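Side-chain contact in HTPA Reductase (PDB 5U5N), which probably catalyses the NAD(P)H-dependent reduction of 4-hydroxy-tetrahydrodipicolinate to tetrahydrodipicolinate in lysine biosynthesis: residues 266-269 with 270-273. Residues are numbered along the deposited sequence; the frame is centred on the assembly and turned at random.
Sequences LYNM and IDVL
A capping box joins Asn268 and Asp271 where the edge strand 266-267 of the parallel sheet turns into the helix 269-274. Asn268 is the N-cap: its OD1 accepts from Asp271 N at 3.1 Å, nearly along the C=O axis (170°). Its CG sits between the backbone N and the carbonyl carbon (chi1 67°), which, with a small chi2, points OD1 at the Asp271 N-H. In return Asp271 OD2 takes the N-H of Asn268 at 2.9 Å on its anti side, the donor lying 29° out of the carboxylate plane. This exchange brings OD1 of Asn268 and OD2 of Asp271 to 3.1 Å, a close approach of two acceptors whose repulsion the two N-H bonds probably offset; Lys264 adds a long, weak ion pair to OD2. The carboxylate stands almost perpendicular to the ring of Tyr267, while Asp271 CB lies at that ring's edge, 3.8 Å from CD2. Past the cap, Leu273 N bonds to Met269 O at 3.0 Å, and Val272 N reaches Asn268 O weakly. The Met269 chain, bent at chi2, lays SD 3.9 Å from Val272 CB, and its side chain also packs against Ala126 and Met129, both NAD-binding residues. Ile270 and Leu273 pack on Phe147 of the second subunit. Reciprocal bonds, N-cap side chain to the backbone N-H three residues on and that residue's side chain back to the N-cap N-H, define the helix capping box, here following the last strand of the Rossmann-type sheet.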
ATOM      1  N   LEU A 266       7.414 -17.048  20.367  1.00 38.57           N
ATOM      2  CA  LEU A 266       8.296 -16.418  19.423  1.00 37.28           C
ATOM      3  C   LEU A 266       7.474 -15.630  18.420  1.00 36.29           C
ATOM      4  O   LEU A 266       6.692 -16.202  17.677  1.00 36.84           O
ATOM      5  CB  LEU A 266       9.135 -17.487  18.706  1.00 38.72           C
ATOM      6  CG  LEU A 266      10.086 -16.998  17.612  1.00 38.35           C
ATOM      7  CD1 LEU A 266      10.979 -15.840  18.068  1.00 37.06           C
ATOM      8  CD2 LEU A 266      10.991 -18.167  17.189  1.00 40.00           C
ATOM      9  N   TYR A 267       7.679 -14.319  18.421  1.00 34.58           N
ATOM     10  CA  TYR A 267       6.956 -13.371  17.610  1.00 34.07           C
ATOM     11  C   TYR A 267       7.963 -12.692  16.716  1.00 33.47           C
ATOM     12  O   TYR A 267       9.164 -12.789  16.958  1.00 33.32           O
ATOM     13  CB  TYR A 267       6.249 -12.335  18.482  1.00 33.10           C
ATOM     14  CG  TYR A 267       5.196 -12.920  19.411  1.00 33.98           C
ATOM     15  CD1 TYR A 267       5.534 -13.434  20.657  1.00 34.16           C
ATOM     16  CD2 TYR A 267       3.841 -12.966  19.021  1.00 34.73           C
ATOM     17  CE1 TYR A 267       4.566 -13.963  21.497  1.00 35.37           C
ATOM     18  CE2 TYR A 267       2.864 -13.483  19.839  1.00 36.06           C
ATOM     19  CZ  TYR A 267       3.214 -13.987  21.074  1.00 36.47           C
ATOM     20  OH  TYR A 267       2.199 -14.502  21.854  1.00 38.09           O
ATOM     21  N   ASN A 268       7.462 -12.066  15.656  1.00 33.23           N
ATOM     22  CA  ASN A 268       8.240 -11.207  14.786  1.00 32.77           C
ATOM     23  C   ASN A 268       7.565  -9.813  14.661  1.00 32.28           C
ATOM     24  O   ASN A 268       6.609  -9.531  15.350  1.00 31.81           O
ATOM     25  CB  ASN A 268       8.447 -11.913  13.448  1.00 33.55           C
ATOM     26  CG  ASN A 268       7.129 -12.090  12.631  1.00 34.11           C
ATOM     27  OD1 ASN A 268       6.103 -11.523  12.945  1.00 33.91           O
ATOM     28  ND2 ASN A 268       7.181 -12.892  11.602  1.00 35.04           N
ATOM     29  N   MET A 269       8.102  -8.932  13.846  1.00 32.77           N
ATOM     30  CA  MET A 269       7.582  -7.587  13.750  1.00 33.45           C
ATOM     31  C   MET A 269       6.193  -7.496  13.071  1.00 33.92           C
ATOM     32  O   MET A 269       5.437  -6.556  13.332  1.00 34.14           O
ATOM     33  CB  MET A 269       8.614  -6.698  13.057  1.00 34.35           C
ATOM     34  CG  MET A 269       8.279  -5.215  12.970  1.00 35.16           C
ATOM     35  SD  MET A 269       7.859  -4.316  14.511  1.00 38.35           S
ATOM     36  CE  MET A 269       9.172  -4.870  15.572  1.00 37.04           C
ATOM     37  N   ILE A 270       5.852  -8.473  12.226  1.00 34.25           N
ATOM     38  CA  ILE A 270       4.479  -8.556  11.650  1.00 34.92           C
ATOM     39  C   ILE A 270       3.474  -8.752  12.790  1.00 35.05           C
ATOM     40  O   ILE A 270       2.435  -8.097  12.836  1.00 34.86           O
ATOM     41  CB  ILE A 270       4.299  -9.762  10.683  1.00 36.15           C
ATOM     42  CG1 ILE A 270       5.266  -9.694   9.501  1.00 36.14           C
ATOM     43  CG2 ILE A 270       2.844  -9.910  10.207  1.00 37.35           C
ATOM     44  CD1 ILE A 270       5.109  -8.523   8.589  1.00 35.47           C
ATOM     45  N   ASP A 271       3.795  -9.670  13.709  1.00 34.80           N
ATOM     46  CA  ASP A 271       2.936  -9.919  14.883  1.00 35.27           C
ATOM     47  C   ASP A 271       2.721  -8.650  15.701  1.00 33.70           C
ATOM     48  O   ASP A 271       1.645  -8.435  16.157  1.00 34.01           O
ATOM     49  CB  ASP A 271       3.543 -11.010  15.789  1.00 36.12           C
ATOM     50  CG  ASP A 271       3.683 -12.356  15.081  1.00 37.57           C
ATOM     51  OD1 ASP A 271       2.773 -12.734  14.313  1.00 39.56           O
ATOM     52  OD2 ASP A 271       4.702 -13.028  15.286  1.00 37.52           O
ATOM     53  N   VAL A 272       3.773  -7.847  15.880  1.00 32.08           N
ATOM     54  CA  VAL A 272       3.712  -6.569  16.603  1.00 31.47           C
ATOM     55  C   VAL A 272       2.752  -5.614  15.863  1.00 31.61           C
ATOM     56  O   VAL A 272       1.917  -4.997  16.481  1.00 31.92           O
ATOM     57  CB  VAL A 272       5.104  -5.898  16.775  1.00 30.36           C
ATOM     58  CG1 VAL A 272       5.021  -4.529  17.448  1.00 30.14           C
ATOM     59  CG2 VAL A 272       6.069  -6.787  17.549  1.00 30.46           C
ATOM     60  N   LEU A 273       2.884  -5.511  14.549  1.00 31.43           N
ATOM     61  CA  LEU A 273       1.993  -4.634  13.750  1.00 31.89           C
ATOM     62  C   LEU A 273       0.517  -5.047  13.911  1.00 33.29           C
ATOM     63  O   LEU A 273      -0.347  -4.218  14.120  1.00 33.70           O
ATOM     64  CB  LEU A 273       2.420  -4.641  12.285  1.00 31.41           C
ATOM     65  CG  LEU A 273       3.698  -3.852  12.001  1.00 30.41           C
ATOM     66  CD1 LEU A 273       4.325  -4.239  10.671  1.00 30.32           C
ATOM     67  CD2 LEU A 273       3.466  -2.346  12.041  1.00 30.24           C
TER